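Local coordinates for protein GH62 hydrolase (Scytalidium thermophilum, PDB 4PVA) that probably removes alpha-L-arabinofuranosyl side groups from arabinoxylan, contributing to the breakdown of lignocellulose, at residues N155-V166 and H180-Y191. Residues are numbered along the deposited sequence; the frame is centred on the assembly and turned at random.
With PO4 (phosphate ion), chain G.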
loop_
_atom_site.group_PDB
_atom_site.type_symbol
_atom_site.label_atom_id
_atom_site.label_comp_id
_atom_site.label_asym_id
_atom_site.label_seq_id
_atom_site.Cartn_x
_atom_site.Cartn_y
_atom_site.Cartn_z
ATOM N N ASN A 155 5.335 -22.105 2.740
ATOM C CA ASN A 155 4.637 -21.587 3.933
ATOM C C ASN A 155 3.285 -20.941 3.643
ATOM O O ASN A 155 2.608 -20.495 4.563
ATOM C CB ASN A 155 5.541 -20.574 4.634
ATOM C CG ASN A 155 6.693 -21.231 5.346
ATOM O OD1 ASN A 155 6.507 -21.812 6.419
ATOM N ND2 ASN A 155 7.863 -21.198 4.743
ATOM N N ILE A 156 2.875 -20.906 2.367
ATOM C CA ILE A 156 1.639 -20.226 1.974
ATOM C C ILE A 156 0.379 -20.947 2.402
ATOM O O ILE A 156 -0.662 -20.310 2.561
ATOM C CB ILE A 156 1.646 -19.950 0.460
ATOM C CG1 ILE A 156 0.493 -19.019 0.028
ATOM C CG2 ILE A 156 1.671 -21.220 -0.378
ATOM C CD1 ILE A 156 0.748 -18.420 -1.337
ATOM N N GLY A 157 0.429 -22.268 2.543
ATOM C CA GLY A 157 -0.786 -23.019 2.875
ATOM C C GLY A 157 -1.897 -22.734 1.872
ATOM O O GLY A 157 -1.701 -22.810 0.654
ATOM N N ASN A 158 -3.045 -22.329 2.403
ATOM C CA ASN A 158 -4.196 -22.003 1.569
ATOM C C ASN A 158 -4.301 -20.521 1.279
ATOM O O ASN A 158 -5.338 -20.048 0.861
ATOM C CB ASN A 158 -5.483 -22.468 2.268
ATOM C CG ASN A 158 -5.532 -23.969 2.435
ATOM O OD1 ASN A 158 -5.167 -24.718 1.531
ATOM N ND2 ASN A 158 -5.952 -24.411 3.612
ATOM N N GLY A 159 -3.209 -19.797 1.476
ATOM C CA GLY A 159 -3.176 -18.354 1.232
ATOM C C GLY A 159 -2.873 -17.987 -0.195
ATOM O O GLY A 159 -3.021 -18.775 -1.125
ATOM N N TYR A 160 -2.414 -16.764 -0.371
ATOM C CA TYR A 160 -2.221 -16.118 -1.657
ATOM C C TYR A 160 -1.072 -15.141 -1.476
ATOM O O TYR A 160 -1.019 -14.442 -0.476
ATOM C CB TYR A 160 -3.455 -15.305 -2.034
ATOM C CG TYR A 160 -4.737 -16.110 -2.077
ATOM C CD1 TYR A 160 -4.991 -16.994 -3.101
ATOM C CD2 TYR A 160 -5.648 -16.021 -1.043
ATOM C CE1 TYR A 160 -6.171 -17.756 -3.113
ATOM C CE2 TYR A 160 -6.822 -16.751 -1.044
ATOM C CZ TYR A 160 -7.063 -17.616 -2.071
ATOM O OH TYR A 160 -8.248 -18.342 -2.047
ATOM N N TRP A 161 -0.173 -15.101 -2.451
ATOM C CA TRP A 161 1.015 -14.261 -2.395
ATOM C C TRP A 161 0.619 -12.892 -2.907
ATOM O O TRP A 161 0.354 -12.721 -4.104
ATOM C CB TRP A 161 2.126 -14.866 -3.234
ATOM C CG TRP A 161 3.405 -14.129 -3.181
ATOM C CD1 TRP A 161 3.876 -13.321 -2.185
ATOM C CD2 TRP A 161 4.408 -14.157 -4.178
ATOM N NE1 TRP A 161 5.111 -12.824 -2.512
ATOM C CE2 TRP A 161 5.471 -13.353 -3.725
ATOM C CE3 TRP A 161 4.517 -14.784 -5.442
ATOM C CZ2 TRP A 161 6.630 -13.159 -4.480
ATOM C CZ3 TRP A 161 5.668 -14.604 -6.153
ATOM C CH2 TRP A 161 6.702 -13.798 -5.686
ATOM N N VAL A 162 0.619 -11.891 -2.026
ATOM C CA VAL A 162 -0.031 -10.614 -2.303
ATOM C C VAL A 162 0.726 -9.456 -1.643
ATOM O O VAL A 162 1.528 -9.643 -0.708
ATOM C CB VAL A 162 -1.511 -10.598 -1.792
ATOM C CG1 VAL A 162 -2.340 -11.660 -2.468
ATOM C CG2 VAL A 162 -1.589 -10.775 -0.280
ATOM N N ASP A 163 0.396 -8.248 -2.095
ATOM C CA ASP A 163 0.674 -6.998 -1.405
ATOM C C ASP A 163 2.139 -6.670 -1.345
ATOM O O ASP A 163 2.805 -6.697 -0.276
ATOM C CB ASP A 163 0.007 -6.976 -0.030
ATOM C CG ASP A 163 -1.483 -7.033 -0.137
ATOM O OD1 ASP A 163 -2.032 -7.062 -1.272
ATOM O OD2 ASP A 163 -2.180 -7.037 0.874
HETATM N N MSE A 164 2.659 -6.280 -2.502
HETATM C CA MSE A 164 4.086 -6.057 -2.696
HETATM C C MSE A 164 4.465 -4.632 -2.357
HETATM O O MSE A 164 3.774 -3.664 -2.742
HETATM C CB MSE A 164 4.392 -6.329 -4.185
HETATM C CG MSE A 164 3.776 -7.564 -4.806
HETATM SE SE MSE A 164 4.364 -9.140 -3.823
HETATM C CE MSE A 164 3.195 -10.443 -4.730
ATOM N N TRP A 165 5.578 -4.456 -1.646
ATOM C CA TRP A 165 6.012 -3.129 -1.197
ATOM C C TRP A 165 7.514 -2.987 -1.301
ATOM O O TRP A 165 8.242 -3.772 -0.676
ATOM C CB TRP A 165 5.594 -2.921 0.278
ATOM C CG TRP A 165 5.939 -1.572 0.798
ATOM C CD1 TRP A 165 7.117 -1.159 1.355
ATOM C CD2 TRP A 165 5.085 -0.444 0.798
ATOM N NE1 TRP A 165 7.047 0.172 1.689
ATOM C CE2 TRP A 165 5.808 0.629 1.335
ATOM C CE3 TRP A 165 3.782 -0.223 0.366
ATOM C CZ2 TRP A 165 5.257 1.881 1.508
ATOM C CZ3 TRP A 165 3.247 1.043 0.511
ATOM C CH2 TRP A 165 3.977 2.066 1.071
ATOM N N VAL A 166 7.993 -1.991 -2.030
ATOM C CA VAL A 166 9.415 -1.678 -2.082
ATOM C C VAL A 166 9.743 -0.465 -1.216
ATOM O O VAL A 166 9.023 0.535 -1.210
ATOM C CB VAL A 166 9.868 -1.396 -3.540
ATOM C CG1 VAL A 166 11.264 -0.795 -3.633
ATOM C CG2 VAL A 166 9.752 -2.657 -4.356
ATOM N N HIS A 180 14.472 -3.117 -0.574
ATOM C CA HIS A 180 13.782 -4.250 0.066
ATOM C C HIS A 180 12.408 -4.385 -0.551
ATOM O O HIS A 180 11.761 -3.407 -0.842
ATOM C CB HIS A 180 13.647 -3.983 1.562
ATOM C CG HIS A 180 14.946 -3.778 2.246
ATOM N ND1 HIS A 180 15.620 -4.778 2.898
ATOM C CD2 HIS A 180 15.673 -2.653 2.406
ATOM C CE1 HIS A 180 16.723 -4.272 3.428
ATOM N NE2 HIS A 180 16.765 -2.987 3.158
ATOM N N LEU A 181 11.980 -5.615 -0.750
ATOM C CA LEU A 181 10.682 -5.950 -1.300
ATOM C C LEU A 181 9.974 -6.839 -0.273
ATOM O O LEU A 181 10.398 -7.970 -0.019
ATOM C CB LEU A 181 10.830 -6.698 -2.622
ATOM C CG LEU A 181 9.580 -7.282 -3.245
ATOM C CD1 LEU A 181 8.581 -6.231 -3.578
ATOM C CD2 LEU A 181 10.005 -8.015 -4.505
ATOM N N PHE A 182 8.905 -6.312 0.292
ATOM C CA PHE A 182 8.073 -7.007 1.264
ATOM C C PHE A 182 6.848 -7.564 0.595
ATOM O O PHE A 182 6.338 -6.999 -0.381
ATOM C CB PHE A 182 7.640 -6.057 2.379
ATOM C CG PHE A 182 8.762 -5.622 3.292
ATOM C CD1 PHE A 182 9.584 -4.537 2.947
ATOM C CD2 PHE A 182 8.973 -6.223 4.530
ATOM C CE1 PHE A 182 10.577 -4.106 3.778
ATOM C CE2 PHE A 182 9.963 -5.790 5.372
ATOM C CZ PHE A 182 10.784 -4.736 5.000
ATOM N N SER A 183 6.332 -8.678 1.120
ATOM C CA SER A 183 5.116 -9.278 0.622
ATOM C C SER A 183 4.484 -10.143 1.704
ATOM O O SER A 183 5.118 -10.499 2.697
ATOM C CB SER A 183 5.425 -10.086 -0.642
ATOM O OG SER A 183 6.292 -11.178 -0.407
ATOM N N SER A 184 3.231 -10.498 1.497
ATOM C CA SER A 184 2.451 -11.290 2.453
ATOM C C SER A 184 1.921 -12.547 1.763
ATOM O O SER A 184 1.906 -12.623 0.537
ATOM C CB SER A 184 1.267 -10.454 2.973
ATOM O OG SER A 184 1.706 -9.361 3.786
ATOM N N ASP A 185 1.415 -13.487 2.565
ATOM C CA ASP A 185 0.845 -14.722 2.003
ATOM C C ASP A 185 -0.574 -14.997 2.473
ATOM O O ASP A 185 -1.095 -16.102 2.196
ATOM C CB ASP A 185 1.740 -15.928 2.256
ATOM C CG ASP A 185 1.957 -16.234 3.715
ATOM O OD1 ASP A 185 1.406 -15.545 4.592
ATOM O OD2 ASP A 185 2.721 -17.197 3.973
ATOM N N ASP A 186 -1.258 -14.071 3.137
ATOM C CA ASP A 186 -2.547 -14.366 3.722
ATOM C C ASP A 186 -2.500 -15.644 4.552
ATOM O O ASP A 186 -3.516 -16.349 4.708
ATOM C CB ASP A 186 -3.625 -14.458 2.620
ATOM C CG ASP A 186 -4.033 -13.118 2.067
ATOM O OD1 ASP A 186 -3.592 -12.077 2.589
ATOM O OD2 ASP A 186 -4.760 -13.141 1.057
ATOM N N ASN A 187 -1.359 -15.933 5.123
ATOM C CA ASN A 187 -1.172 -17.095 5.971
ATOM C C ASN A 187 -0.282 -16.788 7.148
ATOM O O ASN A 187 0.366 -17.669 7.667
ATOM C CB ASN A 187 -0.638 -18.302 5.171
ATOM C CG ASN A 187 -0.906 -19.618 5.866
ATOM O OD1 ASN A 187 -1.972 -19.801 6.442
ATOM N ND2 ASN A 187 0.033 -20.516 5.825
ATOM N N GLY A 188 -0.256 -15.544 7.568
ATOM C CA GLY A 188 0.410 -15.165 8.800
ATOM C C GLY A 188 1.881 -14.823 8.690
ATOM O O GLY A 188 2.526 -14.639 9.700
ATOM N N HIS A 189 2.413 -14.709 7.482
ATOM C CA HIS A 189 3.837 -14.367 7.285
ATOM C C HIS A 189 4.002 -13.047 6.556
ATOM O O HIS A 189 3.211 -12.697 5.674
ATOM C CB HIS A 189 4.579 -15.448 6.495
ATOM C CG HIS A 189 4.383 -16.835 7.037
ATOM N ND1 HIS A 189 3.522 -17.733 6.454
ATOM C CD2 HIS A 189 4.896 -17.445 8.130
ATOM C CE1 HIS A 189 3.525 -18.848 7.166
ATOM N NE2 HIS A 189 4.348 -18.704 8.176
ATOM N N LEU A 190 5.071 -12.366 6.921
ATOM C CA LEU A 190 5.580 -11.184 6.205
ATOM C C LEU A 190 6.979 -11.539 5.731
ATOM O O LEU A 190 7.832 -11.906 6.556
ATOM C CB LEU A 190 5.544 -9.954 7.096
ATOM C CG LEU A 190 6.042 -8.644 6.449
ATOM C CD1 LEU A 190 5.139 -8.185 5.349
ATOM C CD2 LEU A 190 6.208 -7.541 7.457
ATOM N N TYR A 191 7.193 -11.407 4.419
ATOM C CA TYR A 191 8.442 -11.763 3.769
ATOM C C TYR A 191 9.185 -10.524 3.324
ATOM O O TYR A 191 8.577 -9.515 3.056
ATOM C CB TYR A 191 8.229 -12.635 2.543
ATOM C CG TYR A 191 7.450 -13.913 2.803
ATOM C CD1 TYR A 191 8.100 -15.061 3.175
ATOM C CD2 TYR A 191 6.093 -13.983 2.656
ATOM C CE1 TYR A 191 7.390 -16.253 3.421
ATOM C CE2 TYR A 191 5.379 -15.155 2.894
ATOM C CZ TYR A 191 6.032 -16.261 3.284
ATOM O OH TYR A 191 5.312 -17.479 3.463
HETATM P P PO4 G . 18.667 -1.214 5.929
HETATM O O1 PO4 G . 18.233 -2.552 6.459
HETATM O O2 PO4 G . 18.604 -1.181 4.417
HETATM O O3 PO4 G . 20.130 -1.002 6.312
HETATM O O4 PO4 G . 17.786 -0.129 6.612
HETATM O O HOH W 1 -3.459 -21.943 5.055
HETATM O O HOH W 2 2.196 -6.929 2.532
#
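Trp161 extends its indole opposite its own backbone nitrogen (chi1 -177°), while Ser183 turns OG into the position between its backbone N and carbonyl carbon (chi1 64°); together these torsions bring Trp161 NE1 to Ser183 OG at 2.9 Å. OG lies in the indole plane, and the N-H...O angle of 160° makes a fairly straight bond. Selenomethionine Met164 bends at chi2, placing SE 3.5 Å from Ser183 CB and CE over one indole face, offset toward the rim.

Strands 162-166 and 180-184 run antiparallel, with reciprocal backbone hydrogen bonds in the pairs Val162-Ser184 and Trp165-Phe182. The register slips by one residue between these pairs, identifying a beta bulge. Asp163 has positive phi there, and its carbonyl receives a water that also bonds Ser184 OG. Beyond the bulge, Val166 CG2 packs against Leu181 CD1 at 3.8 Å.

In the turn after strand 180-184, Asp185 gathers four donors on its carboxylate. OD1 accepts Asn187 N, closing an Asx turn, and His189 N from the opposite face of its plane. Asp185 OD2 offers its syn lone pair to His189 ND1 at 2.7 Å, while Tyr191 OH donates from above the carboxylate plane. Asn187 then reaches across with ND2 to Asn155 O (2.9 Å), an acceptor lying in its amide plane. Its OD1 uses a water to meet Asn158 N in the type II' turn 156-159, and Gly159 CA makes a CA-H...O contact of 3.2 Å with Asp185 O.

This is the first hairpin of a four-stranded antiparallel blade in the five-bladed beta-propeller of GH62 enzymes. Four donors on one buried carboxylate would be expected to stabilise its negative charge and fix the turn that Asn187 ties to the backbone at Asn155.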